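Local coordinates for protein hydrolase, isochorismatase family (Pseudomonas putida KT2440, PDB 4H17) that belongs to the isochorismatase family of Rossmann-like hydrolases and probably acts as a hydrolase, though its own substrate is not established, at residues S158-L163 with A172-H176; V141-K145 with V182-A188; C151-A157 with F187-T193. All coordinates share one frame; numbering follows the deposited sequence.

Interaction 1 of 3, residues S158-L163 with A172-H176; sequences SATRDL and AAQIH. With EDO (1,2-ethanediol), chain H.
The His176 imidazole has C2 of a bound 1,2-ethanediol over one face, offset toward the rim, while carbonyl Ser158 O approaches the ring obliquely, 3.6 Å from CE1, as does methyl Thr160 CG2. Leu163 CD2 lies over one face of the Arg161 guanidinium, likewise offset toward the rim, and Arg161 NH2 forms a salt bridge with Asp185 of the second subunit. Both His176 ring nitrogens are taken up beyond these residues, NE2 by Glu155 O and ND1 by Ser133 OG, which fixes the rotation of the ring. The diol, probably from the crystallisation liquor, takes an almost straight bond from Thr160 N to its O2 (2.8 Å, 176°). With Thr160 OG1 anti to the backbone N (chi1 -174°), CG2 is turned to the helix and sits 3.6 Å from Ala172 O and 4.0 Å from Ile175 CG2. At the start of helix 172-186, Ala172 N donates to Asp162 OD1 (2.9 Å), reaching the anti side of the carboxylate, and Ala172 CB presses on Arg161 C. Leu163 and Ile175 cross at about a right angle, CD1 to CD1 3.9 Å. Segment 158-163 thus runs on from strand 150-159 between helix 172-186 and the start of helix 133-146.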
ATOM      1  N   SER A 158      -6.439  14.595   3.219  0.80 10.34           N
ATOM      2  CA  SER A 158      -5.423  13.874   2.439  0.80 10.22           C
ATOM      3  C   SER A 158      -5.771  14.089   0.974  0.80 11.87           C
ATOM      4  O   SER A 158      -6.936  14.395   0.624  0.80 16.44           O
ATOM      5  CB  SER A 158      -5.395  12.405   2.854  0.80 10.13           C
ATOM      6  OG  SER A 158      -4.461  11.633   2.057  0.80 10.75           O
ATOM      7  N   ALA A 159      -4.792  13.942   0.090  1.00 11.78           N
ATOM      8  CA  ALA A 159      -5.001  14.163  -1.307  1.00 12.72           C
ATOM      9  C   ALA A 159      -4.003  13.437  -2.146  1.00  9.91           C
ATOM     10  O   ALA A 159      -2.957  12.981  -1.665  1.00 10.96           O
ATOM     11  CB  ALA A 159      -4.957  15.656  -1.630  1.00 14.15           C
ATOM     12  N   THR A 160      -4.300  13.391  -3.424  1.00 10.87           N
ATOM     13  CA  THR A 160      -3.404  12.843  -4.406  1.00 10.03           C
ATOM     14  C   THR A 160      -3.524  13.627  -5.729  1.00 11.87           C
ATOM     15  O   THR A 160      -4.032  14.780  -5.764  1.00 12.11           O
ATOM     16  CB  THR A 160      -3.632  11.335  -4.543  1.00 12.71           C
ATOM     17  OG1 THR A 160      -2.650  10.777  -5.425  1.00 12.95           O
ATOM     18  CG2 THR A 160      -5.000  11.040  -5.052  1.00 12.51           C
ATOM     19  N   ARG A 161      -2.939  13.056  -6.771  1.00 11.03           N
ATOM     20  CA  ARG A 161      -2.977  13.670  -8.105  1.00 14.58           C
ATOM     21  C   ARG A 161      -3.469  12.689  -9.183  1.00 12.13           C
ATOM     22  O   ARG A 161      -3.623  11.483  -8.945  1.00 11.44           O
ATOM     23  CB  ARG A 161      -1.620  14.236  -8.433  1.00 12.91           C
ATOM     24  CG  ARG A 161      -0.564  13.178  -8.787  1.00 11.36           C
ATOM     25  CD  ARG A 161       0.835  13.766  -8.961  1.00 11.89           C
ATOM     26  NE  ARG A 161       1.699  12.944  -9.832  1.00 12.65           N
ATOM     27  CZ  ARG A 161       2.243  11.773  -9.501  1.00 14.39           C
ATOM     28  NH1 ARG A 161       2.063  11.243  -8.289  1.00 17.74           N
ATOM     29  NH2 ARG A 161       2.976  11.144 -10.411  1.00 14.64           N
ATOM     30  N   ASP A 162      -3.779  13.230 -10.366  1.00 12.31           N
ATOM     31  CA  ASP A 162      -4.063  12.416 -11.521  1.00 12.90           C
ATOM     32  C   ASP A 162      -2.903  11.481 -11.783  1.00 12.17           C
ATOM     33  O   ASP A 162      -1.744  11.918 -11.831  1.00 11.76           O
ATOM     34  CB  ASP A 162      -4.264  13.263 -12.786  1.00 15.88           C
ATOM     35  CG  ASP A 162      -5.534  14.118 -12.789  1.00 18.69           C
ATOM     36  OD1 ASP A 162      -6.330  14.093 -11.863  1.00 16.21           O
ATOM     37  OD2 ASP A 162      -5.719  14.836 -13.793  1.00 21.56           O
ATOM     38  N   LEU A 163      -3.184  10.203 -12.020  1.00 13.78           N
ATOM     39  CA  LEU A 163      -2.120   9.250 -12.394  1.00 13.47           C
ATOM     40  C   LEU A 163      -2.283   8.620 -13.750  1.00 13.28           C
ATOM     41  O   LEU A 163      -3.413   8.457 -14.260  1.00 13.63           O
ATOM     42  CB  LEU A 163      -1.991   8.113 -11.380  1.00 12.40           C
ATOM     43  CG  LEU A 163      -1.695   8.505  -9.939  1.00 12.76           C
ATOM     44  CD1 LEU A 163      -1.735   7.280  -9.041  1.00 11.24           C
ATOM     45  CD2 LEU A 163      -0.404   9.246  -9.825  1.00 12.94           C
ATOM     46  N   ALA A 172      -7.456  12.136 -10.101  1.00 13.49           N
ATOM     47  CA  ALA A 172      -7.098  12.149  -8.704  1.00 12.97           C
ATOM     48  C   ALA A 172      -8.246  11.673  -7.806  1.00 11.45           C
ATOM     49  O   ALA A 172      -8.008  10.863  -6.931  1.00 12.29           O
ATOM     50  CB  ALA A 172      -6.648  13.547  -8.314  1.00 12.79           C
ATOM     51  N   ALA A 173      -9.490  12.109  -8.068  1.00 13.22           N
ATOM     52  CA  ALA A 173     -10.624  11.709  -7.235  1.00 14.01           C
ATOM     53  C   ALA A 173     -10.833  10.210  -7.241  1.00 13.43           C
ATOM     54  O   ALA A 173     -11.239   9.635  -6.221  1.00 13.28           O
ATOM     55  CB  ALA A 173     -11.914  12.429  -7.659  1.00 14.79           C
ATOM     56  N   GLN A 174     -10.594   9.593  -8.397  1.00 12.87           N
ATOM     57  CA  GLN A 174     -10.863   8.159  -8.579  1.00 12.41           C
ATOM     58  C   GLN A 174      -9.748   7.398  -7.857  1.00 12.61           C
ATOM     59  O   GLN A 174     -10.002   6.453  -7.094  1.00 14.13           O
ATOM     60  CB  GLN A 174     -10.938   7.775 -10.027  1.00 15.06           C
ATOM     61  CG  GLN A 174     -12.243   8.164 -10.655  1.00 17.86           C
ATOM     62  CD  GLN A 174     -12.316   7.777 -12.097  1.00 22.42           C
ATOM     63  OE1 GLN A 174     -11.880   6.691 -12.483  1.00 23.88           O
ATOM     64  NE2 GLN A 174     -12.913   8.651 -12.910  1.00 25.75           N
ATOM     65  N   ILE A 175      -8.511   7.854  -8.044  1.00 11.30           N
ATOM     66  CA  ILE A 175      -7.418   7.253  -7.274  1.00 11.26           C
ATOM     67  C   ILE A 175      -7.681   7.340  -5.769  1.00 13.42           C
ATOM     68  O   ILE A 175      -7.481   6.398  -5.042  1.00 14.02           O
ATOM     69  CB  ILE A 175      -6.070   7.945  -7.551  1.00 10.58           C
ATOM     70  CG1 ILE A 175      -5.669   7.834  -9.025  1.00 11.85           C
ATOM     71  CG2 ILE A 175      -5.009   7.393  -6.607  1.00 10.76           C
ATOM     72  CD1 ILE A 175      -5.496   6.440  -9.584  1.00 13.30           C
ATOM     73  N   HIS A 176      -8.049   8.527  -5.305  1.00 13.44           N
ATOM     74  CA  HIS A 176      -8.234   8.757  -3.891  1.00 11.14           C
ATOM     75  C   HIS A 176      -9.393   7.888  -3.304  1.00 10.01           C
ATOM     76  O   HIS A 176      -9.238   7.267  -2.275  1.00 13.68           O
ATOM     77  CB  HIS A 176      -8.424  10.238  -3.642  1.00 13.32           C
ATOM     78  CG  HIS A 176      -8.342  10.617  -2.199  1.00 14.24           C
ATOM     79  ND1 HIS A 176      -7.174  10.549  -1.482  1.00 14.32           N
ATOM     80  CD2 HIS A 176      -9.285  11.072  -1.337  1.00 14.03           C
ATOM     81  CE1 HIS A 176      -7.386  10.956  -0.246  1.00 16.13           C
ATOM     82  NE2 HIS A 176      -8.659  11.292  -0.137  1.00 14.57           N
TER
HETATM   83  C1  EDO H 206      -9.232  14.294  -4.551  1.00 24.40           C
HETATM   84  O1  EDO H 206      -9.241  15.603  -5.150  1.00 25.41           O
HETATM   85  C2  EDO H 206      -8.081  14.268  -3.548  1.00 18.68           C
HETATM   86  O2  EDO H 206      -6.808  14.451  -4.170  1.00 17.07           O

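Interaction 2 of 3, residues V141-K145 with V182-A188; sequences VRRAK and VMADNFA. With SO4 (sulfate ion), chain D; SO4 (sulfate ion), chain I.
Val182 CG1 meets the guanidinium of Arg142 obliquely, 3.3 Å from NH2. The next residue, selenomethionine Met183, splits its contacts: SE lies 3.7 Å from Val141 CG1, and CE comes to 3.5 Å from Arg142 NE, the side chains of Met183 and Arg142 crossing at about a right angle. Met183 O accepts from both Phe187 N and Ala188 N. Asn186 then offers its backbone carbonyl to Lys145: NZ donates to Asn186 O at 2.8 Å, tilted 33° from the carbonyl plane. The lysine chain is extended as far as CE, and a bend at the last torsion (chi4 80°) brings the ammonium to that oxygen. Phe187 carries Arg142 over one ring face. Arg142 CG makes a CH-pi contact 4.1 Å from the ring centroid, and CZ a cation-pi contact at 4.5 Å with the guanidinium and ring planes 42° apart; Lys145 CD meets the ring obliquely, 3.8 Å from CD1. Ala188 CB closes on Val141 CG1 at 4.0 Å. Arg142 also has a salt bridge to Glu179 and hydrogen bonds to Ser138 and to Thr139 and His134 of the second subunit. A buried guanidinium is therefore held by an aromatic face, a carboxylate and the dimer partner together; the nearby negative charge and the pi cloud would probably help offset the cost of burying its charge.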
ATOM      1  N   VAL A 141       0.541   3.830   6.700  1.00 10.23           N
ATOM      2  CA  VAL A 141      -0.600   3.250   7.391  1.00 12.40           C
ATOM      3  C   VAL A 141      -0.438   1.747   7.355  1.00 12.94           C
ATOM      4  O   VAL A 141      -0.671   1.064   8.344  1.00 13.07           O
ATOM      5  CB  VAL A 141      -1.911   3.702   6.736  1.00 12.63           C
ATOM      6  CG1 VAL A 141      -3.118   2.896   7.213  1.00 13.64           C
ATOM      7  CG2 VAL A 141      -2.144   5.183   7.045  1.00 15.32           C
ATOM      8  N   ARG A 142      -0.068   1.216   6.203  1.00 12.05           N
ATOM      9  CA  ARG A 142       0.132  -0.243   6.115  1.00 13.29           C
ATOM     10  C   ARG A 142       1.217  -0.719   7.089  1.00 11.29           C
ATOM     11  O   ARG A 142       1.015  -1.704   7.803  1.00 13.88           O
ATOM     12  CB  ARG A 142       0.487  -0.662   4.689  1.00 12.87           C
ATOM     13  CG  ARG A 142      -0.648  -0.433   3.657  1.00 12.72           C
ATOM     14  CD  ARG A 142      -0.172  -0.555   2.227  1.00 13.18           C
ATOM     15  NE  ARG A 142      -1.204  -0.227   1.228  1.00 14.87           N
ATOM     16  CZ  ARG A 142      -1.993  -1.124   0.636  1.00 14.97           C
ATOM     17  NH1 ARG A 142      -1.871  -2.412   0.887  1.00 16.21           N
ATOM     18  NH2 ARG A 142      -2.900  -0.721  -0.264  1.00 16.13           N
ATOM     19  N   ARG A 143       2.330  -0.005   7.142  1.00  9.66           N
ATOM     20  CA  ARG A 143       3.413  -0.377   8.040  1.00 10.52           C
ATOM     21  C   ARG A 143       2.995  -0.319   9.519  1.00 12.98           C
ATOM     22  O   ARG A 143       3.395  -1.158  10.339  1.00 12.65           O
ATOM     23  CB  ARG A 143       4.661   0.467   7.778  1.00 11.40           C
ATOM     24  CG  ARG A 143       5.897  -0.041   8.515  1.00 11.40           C
ATOM     25  CD  ARG A 143       6.218  -1.470   8.192  1.00 12.51           C
ATOM     26  NE  ARG A 143       7.461  -1.889   8.824  1.00 13.05           N
ATOM     27  CZ  ARG A 143       7.731  -3.148   9.151  1.00 14.35           C
ATOM     28  NH1 ARG A 143       6.849  -4.092   8.868  1.00 14.17           N
ATOM     29  NH2 ARG A 143       8.898  -3.464   9.743  1.00 15.68           N
ATOM     30  N   ALA A 144       2.209   0.672   9.861  1.00 14.47           N
ATOM     31  CA  ALA A 144       1.710   0.829  11.209  1.00 16.49           C
ATOM     32  C   ALA A 144       0.894  -0.385  11.622  1.00 16.35           C
ATOM     33  O   ALA A 144       0.939  -0.748  12.796  1.00 18.08           O
ATOM     34  CB  ALA A 144       0.868   2.086  11.332  1.00 17.92           C
ATOM     35  N   LYS A 145       0.112  -0.962  10.704  1.00 15.90           N
ATOM     36  CA  LYS A 145      -0.608  -2.214  10.992  1.00 19.05           C
ATOM     37  C   LYS A 145       0.361  -3.288  11.492  1.00 17.08           C
ATOM     38  O   LYS A 145       0.058  -3.995  12.445  1.00 17.82           O
ATOM     39  CB  LYS A 145      -1.378  -2.733   9.773  1.00 21.50           C
ATOM     40  CG  LYS A 145      -2.250  -3.977  10.026  1.00 25.47           C
ATOM     41  CD  LYS A 145      -2.830  -4.508   8.709  1.00 28.44           C
ATOM     42  CE  LYS A 145      -3.825  -5.645   8.879  1.00 34.35           C
ATOM     43  NZ  LYS A 145      -5.188  -5.190   9.271  1.00 31.31           N
ATOM     44  N   VAL A 182      -9.734   0.828  -0.257  1.00 11.31           N
ATOM     45  CA  VAL A 182      -8.655  -0.147   0.029  1.00 14.29           C
ATOM     46  C   VAL A 182      -8.211  -0.061   1.502  1.00 17.12           C
ATOM     47  O   VAL A 182      -8.126  -1.065   2.208  1.00 14.58           O
ATOM     48  CB  VAL A 182      -7.474   0.076  -0.950  1.00 14.59           C
ATOM     49  CG1 VAL A 182      -6.166  -0.532  -0.454  1.00 16.74           C
ATOM     50  CG2 VAL A 182      -7.850  -0.412  -2.344  1.00 13.98           C
HETATM   51  N   MSE A 183      -7.958   1.161   1.969  1.00 15.26           N
HETATM   52  CA  MSE A 183      -7.646   1.402   3.380  1.00 15.19           C
HETATM   53  C   MSE A 183      -8.746   0.907   4.301  1.00 14.05           C
HETATM   54  O   MSE A 183      -8.469   0.204   5.254  1.00 14.07           O
HETATM   55  CB  MSE A 183      -7.410   2.912   3.586  1.00 13.75           C
HETATM   56  CG  MSE A 183      -6.145   3.390   2.848  1.00 11.72           C
HETATM   57 SE   MSE A 183      -4.540   2.844   3.759  0.75 13.83          SE
HETATM   58  CE  MSE A 183      -3.969   1.475   2.536  1.00 16.79           C
ATOM     59  N   ALA A 184     -10.005   1.258   4.009  1.00 13.50           N
ATOM     60  CA  ALA A 184     -11.135   0.875   4.845  1.00 15.08           C
ATOM     61  C   ALA A 184     -11.330  -0.646   4.876  1.00 13.62           C
ATOM     62  O   ALA A 184     -11.891  -1.189   5.835  1.00 18.40           O
ATOM     63  CB  ALA A 184     -12.404   1.551   4.358  1.00 15.86           C
ATOM     64  N   ASP A 185     -10.910  -1.332   3.840  1.00 15.02           N
ATOM     65  CA  ASP A 185     -11.087  -2.787   3.789  1.00 14.30           C
ATOM     66  C   ASP A 185     -10.260  -3.497   4.867  1.00 16.98           C
ATOM     67  O   ASP A 185     -10.726  -4.489   5.438  1.00 19.27           O
ATOM     68  CB  ASP A 185     -10.698  -3.297   2.391  1.00 18.25           C
ATOM     69  CG  ASP A 185     -10.976  -4.769   2.194  1.00 16.60           C
ATOM     70  OD1 ASP A 185     -12.044  -5.208   2.661  1.00 16.62           O
ATOM     71  OD2 ASP A 185     -10.152  -5.413   1.475  1.00 18.73           O
ATOM     72  N   ASN A 186      -9.026  -3.053   5.092  1.00 18.50           N
ATOM     73  CA  ASN A 186      -8.073  -3.856   5.853  1.00 15.69           C
ATOM     74  C   ASN A 186      -6.894  -3.098   6.530  1.00 15.55           C
ATOM     75  O   ASN A 186      -5.979  -3.744   7.063  1.00 19.23           O
ATOM     76  CB  ASN A 186      -7.484  -4.898   4.898  1.00 18.32           C
ATOM     77  CG  ASN A 186      -6.998  -6.152   5.600  1.00 16.72           C
ATOM     78  OD1 ASN A 186      -7.525  -6.545   6.628  1.00 17.28           O
ATOM     79  ND2 ASN A 186      -6.007  -6.796   5.004  1.00 21.77           N
ATOM     80  N   PHE A 187      -6.884  -1.764   6.460  1.00 15.63           N
ATOM     81  CA  PHE A 187      -5.721  -1.036   6.965  1.00 15.50           C
ATOM     82  C   PHE A 187      -6.034   0.128   7.896  1.00 18.00           C
ATOM     83  O   PHE A 187      -5.176   0.495   8.706  1.00 16.93           O
ATOM     84  CB  PHE A 187      -4.854  -0.610   5.814  1.00 12.85           C
ATOM     85  CG  PHE A 187      -4.347  -1.768   4.999  1.00 12.58           C
ATOM     86  CD1 PHE A 187      -3.284  -2.506   5.456  1.00 14.70           C
ATOM     87  CD2 PHE A 187      -4.985  -2.145   3.836  1.00 16.05           C
ATOM     88  CE1 PHE A 187      -2.833  -3.597   4.737  1.00 13.25           C
ATOM     89  CE2 PHE A 187      -4.530  -3.233   3.098  1.00 14.32           C
ATOM     90  CZ  PHE A 187      -3.450  -3.951   3.572  1.00 12.86           C
ATOM     91  N   ALA A 188      -7.233   0.696   7.834  1.00 15.35           N
ATOM     92  CA  ALA A 188      -7.562   1.833   8.711  1.00 16.55           C
ATOM     93  C   ALA A 188      -9.038   2.034   8.806  1.00 15.98           C
ATOM     94  O   ALA A 188      -9.773   1.597   7.933  1.00 15.71           O
ATOM     95  CB  ALA A 188      -6.947   3.114   8.162  1.00 13.08           C
TER
HETATM   96  S   SO4 D 202      10.847  -0.227   9.296  1.00 21.51           S
HETATM   97  O1  SO4 D 202      11.680  -0.217   8.083  1.00 23.06           O
HETATM   98  O2  SO4 D 202       9.491   0.071   8.861  1.00 16.44           O
HETATM   99  O3  SO4 D 202      11.330   0.831  10.199  1.00 25.52           O
HETATM  100  O4  SO4 D 202      10.906  -1.587   9.933  1.00 22.35           O
HETATM  101  S   SO4 I 201       9.098  -6.795   8.286  1.00 16.78           S
HETATM  102  O1  SO4 I 201      10.213  -6.021   8.908  1.00 18.72           O
HETATM  103  O2  SO4 I 201       7.905  -6.772   9.180  1.00 19.34           O
HETATM  104  O3  SO4 I 201       9.498  -8.242   8.274  1.00 18.81           O
HETATM  105  O4  SO4 I 201       8.780  -6.398   6.895  1.00 18.69           O

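Interaction 3 of 3, residues C151-A157 with F187-T193; sequences CTLVEDA and FACVAPT
Parallel beta pairing joins strand 150-159 to strand 189-191, the outermost on this side of the six-stranded sheet within the chain. Thr152, Leu153 and Val154 stand beside Cys189, Val190 and Ala191. The backbone ladder passes from Cys189 N to Cys151 O, then Leu153 N to Cys189 O (2.7 Å), Ala191 N to Leu153 O and Glu155 N to Ala191 O (3.1 Å). Thr152 CG2 meets Ala191 CB on one face of the sheet; Leu153 and Val190 point to the other. Val154 to Ala157 form a type I beta turn, where Glu155 CB lies 3.6 Å from Val190 CG1. Asp156 CG stands between the backbone N and the carbonyl carbon (chi1 61°), which carries OD1 to Thr193. There one oxygen takes two bonds: Thr193 N at 2.9 Å through the syn lone pair, and Thr193 OG1 at 2.7 Å from above the carboxylate plane. Replacing Asp156 by an alanine removes this shared acceptor and would probably leave Thr193 N and OG1 without their mate, the chain after Pro192 less firmly tied to the turn. The connection between the strands runs through helix 172-186 on the Leu153 and Val190 face, a beta-alpha-beta crossover at the edge of the Rossmann-like fold.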
ATOM      1  N   CYS A 151      -5.160   2.620  13.066  1.00 14.62           N
ATOM      2  CA  CYS A 151      -5.074   3.865  12.288  1.00 13.78           C
ATOM      3  C   CYS A 151      -6.465   4.345  11.935  1.00 15.89           C
ATOM      4  O   CYS A 151      -7.316   3.562  11.540  1.00 16.77           O
ATOM      5  CB  CYS A 151      -4.285   3.633  11.013  1.00 18.09           C
ATOM      6  SG  CYS A 151      -2.515   3.455  11.318  1.00 17.60           S
ATOM      7  N   THR A 152      -6.651   5.662  12.040  1.00 13.79           N
ATOM      8  CA  THR A 152      -7.831   6.331  11.525  1.00 12.15           C
ATOM      9  C   THR A 152      -7.316   7.357  10.518  1.00 12.46           C
ATOM     10  O   THR A 152      -6.577   8.287  10.892  1.00 14.95           O
ATOM     11  CB  THR A 152      -8.641   7.025  12.620  1.00 14.08           C
ATOM     12  OG1 THR A 152      -9.142   6.023  13.517  1.00 14.55           O
ATOM     13  CG2 THR A 152      -9.780   7.792  12.013  1.00 15.10           C
ATOM     14  N   LEU A 153      -7.669   7.150   9.257  1.00 12.86           N
ATOM     15  CA  LEU A 153      -7.151   7.965   8.166  1.00 13.03           C
ATOM     16  C   LEU A 153      -8.175   8.999   7.810  1.00 12.87           C
ATOM     17  O   LEU A 153      -9.332   8.671   7.535  1.00 16.26           O
ATOM     18  CB  LEU A 153      -6.863   7.059   6.966  1.00 14.52           C
ATOM     19  CG  LEU A 153      -6.381   7.680   5.670  1.00 17.33           C
ATOM     20  CD1 LEU A 153      -5.149   8.535   5.791  1.00 15.90           C
ATOM     21  CD2 LEU A 153      -6.148   6.561   4.677  1.00 16.06           C
ATOM     22  N   VAL A 154      -7.767  10.256   7.756  1.00 11.71           N
ATOM     23  CA  VAL A 154      -8.742  11.345   7.596  1.00 13.31           C
ATOM     24  C   VAL A 154      -8.853  11.657   6.114  1.00 15.86           C
ATOM     25  O   VAL A 154      -7.980  12.297   5.533  1.00 12.76           O
ATOM     26  CB  VAL A 154      -8.356  12.600   8.377  1.00 14.88           C
ATOM     27  CG1 VAL A 154      -9.456  13.643   8.305  1.00 15.23           C
ATOM     28  CG2 VAL A 154      -8.034  12.229   9.805  1.00 13.44           C
ATOM     29  N   GLU A 155      -9.926  11.163   5.492  1.00 14.12           N
ATOM     30  CA  GLU A 155      -9.968  11.075   4.027  1.00 16.45           C
ATOM     31  C   GLU A 155     -10.030  12.443   3.342  1.00 15.63           C
ATOM     32  O   GLU A 155      -9.566  12.611   2.216  1.00 18.05           O
ATOM     33  CB  GLU A 155     -11.160  10.228   3.566  1.00 19.99           C
ATOM     34  CG  GLU A 155     -12.486  10.746   4.073  1.00 27.40           C
ATOM     35  CD  GLU A 155     -13.597   9.741   3.888  1.00 30.81           C
ATOM     36  OE1 GLU A 155     -13.585   9.044   2.841  1.00 37.81           O
ATOM     37  OE2 GLU A 155     -14.466   9.657   4.789  1.00 37.91           O
ATOM     38  N   ASP A 156     -10.594  13.421   4.034  1.00 12.58           N
ATOM     39  CA  ASP A 156     -10.718  14.788   3.497  1.00 13.48           C
ATOM     40  C   ASP A 156      -9.619  15.744   3.988  1.00 14.72           C
ATOM     41  O   ASP A 156      -9.619  16.931   3.696  1.00 16.39           O
ATOM     42  CB  ASP A 156     -12.145  15.340   3.697  1.00 16.83           C
ATOM     43  CG  ASP A 156     -12.554  15.429   5.152  1.00 16.16           C
ATOM     44  OD1 ASP A 156     -11.759  15.112   6.052  1.00 16.21           O
ATOM     45  OD2 ASP A 156     -13.720  15.825   5.393  1.00 17.06           O
ATOM     46  N   ALA A 157      -8.614  15.151   4.618  1.00 11.65           N
ATOM     47  CA  ALA A 157      -7.388  15.844   5.047  1.00 12.03           C
ATOM     48  C   ALA A 157      -6.184  15.169   4.377  1.00 12.49           C
ATOM     49  O   ALA A 157      -5.057  15.161   4.912  1.00 12.65           O
ATOM     50  CB  ALA A 157      -7.255  15.805   6.536  1.00 13.55           C
ATOM     51  N   PHE A 187      -6.884  -1.764   6.460  1.00 15.63           N
ATOM     52  CA  PHE A 187      -5.721  -1.036   6.965  1.00 15.50           C
ATOM     53  C   PHE A 187      -6.034   0.128   7.896  1.00 18.00           C
ATOM     54  O   PHE A 187      -5.176   0.495   8.706  1.00 16.93           O
ATOM     55  CB  PHE A 187      -4.854  -0.610   5.814  1.00 12.85           C
ATOM     56  CG  PHE A 187      -4.347  -1.768   4.999  1.00 12.58           C
ATOM     57  CD1 PHE A 187      -3.284  -2.506   5.456  1.00 14.70           C
ATOM     58  CD2 PHE A 187      -4.985  -2.145   3.836  1.00 16.05           C
ATOM     59  CE1 PHE A 187      -2.833  -3.597   4.737  1.00 13.25           C
ATOM     60  CE2 PHE A 187      -4.530  -3.233   3.098  1.00 14.32           C
ATOM     61  CZ  PHE A 187      -3.450  -3.951   3.572  1.00 12.86           C
ATOM     62  N   ALA A 188      -7.233   0.696   7.834  1.00 15.35           N
ATOM     63  CA  ALA A 188      -7.562   1.833   8.711  1.00 16.55           C
ATOM     64  C   ALA A 188      -9.038   2.034   8.806  1.00 15.98           C
ATOM     65  O   ALA A 188      -9.773   1.597   7.933  1.00 15.71           O
ATOM     66  CB  ALA A 188      -6.947   3.114   8.162  1.00 13.08           C
ATOM     67  N   CYS A 189      -9.485   2.673   9.882  1.00 15.57           N
ATOM     68  CA  CYS A 189     -10.785   3.371   9.866  1.00 15.08           C
ATOM     69  C   CYS A 189     -10.607   4.563   8.986  1.00 15.50           C
ATOM     70  O   CYS A 189      -9.578   5.245   9.064  1.00 17.44           O
ATOM     71  CB  CYS A 189     -11.183   3.795  11.271  1.00 14.55           C
ATOM     72  SG  CYS A 189     -11.736   2.403  12.276  1.00 20.33           S
ATOM     73  N   VAL A 190     -11.585   4.840   8.137  1.00 13.97           N
ATOM     74  CA  VAL A 190     -11.529   6.033   7.299  1.00 16.86           C
ATOM     75  C   VAL A 190     -12.665   6.917   7.744  1.00 14.75           C
ATOM     76  O   VAL A 190     -13.823   6.458   7.835  1.00 15.25           O
ATOM     77  CB  VAL A 190     -11.609   5.661   5.807  1.00 14.19           C
ATOM     78  CG1 VAL A 190     -11.634   6.883   4.914  1.00 16.23           C
ATOM     79  CG2 VAL A 190     -10.434   4.741   5.411  1.00 15.31           C
ATOM     80  N   ALA A 191     -12.353   8.192   8.011  1.00 14.99           N
ATOM     81  CA  ALA A 191     -13.322   9.122   8.614  1.00 14.49           C
ATOM     82  C   ALA A 191     -13.088  10.535   8.111  1.00 15.87           C
ATOM     83  O   ALA A 191     -11.964  10.866   7.743  1.00 16.97           O
ATOM     84  CB  ALA A 191     -13.206   9.088  10.109  1.00 16.28           C
ATOM     85  N   PRO A 192     -14.155  11.377   8.061  1.00 15.91           N
ATOM     86  CA  PRO A 192     -13.976  12.779   7.721  1.00 17.74           C
ATOM     87  C   PRO A 192     -13.555  13.607   8.947  1.00 17.88           C
ATOM     88  O   PRO A 192     -13.802  13.247  10.104  1.00 16.25           O
ATOM     89  CB  PRO A 192     -15.342  13.199   7.220  1.00 19.58           C
ATOM     90  CG  PRO A 192     -16.298  12.326   7.953  1.00 21.23           C
ATOM     91  CD  PRO A 192     -15.582  11.037   8.262  1.00 20.01           C
ATOM     92  N   THR A 193     -12.870  14.717   8.660  1.00 17.12           N
ATOM     93  CA  THR A 193     -12.323  15.596   9.670  1.00 16.49           C
ATOM     94  C   THR A 193     -13.392  15.971  10.709  1.00 13.97           C
ATOM     95  O   THR A 193     -13.112  15.996  11.908  1.00 18.34           O
ATOM     96  CB  THR A 193     -11.766  16.871   8.987  1.00 15.80           C
ATOM     97  OG1 THR A 193     -10.669  16.534   8.124  1.00 16.91           O
ATOM     98  CG2 THR A 193     -11.302  17.943   9.953  1.00 15.92           C
TER

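Overall arrangement
Interactions 2 and 3 share Phe187 and Ala188, with centres about 10 Å apart, and meet where Met183 CG touches Leu153 CD2 (3.7 Å) and Ala144 CB touches Cys151 SG (3.6 Å), so helices 133-146 and 172-186 cover one face of the sheet. Interactions 1 and 3 are joined by the probable hydrogen bond His176 NE2 to Glu155 O, 2.8 Å. Interactions 1 and 2 stay about 7 Å apart at their nearest atoms within a subunit, but Asp185, the partner of Arg161 across the dimer, lies in segment 182-188, so interaction 1 of one subunit meets interaction 2 of the other. The 1,2-ethanediol at interaction 1 and the sulfates at Arg143 of interaction 2 probably come from the crystallisation liquor.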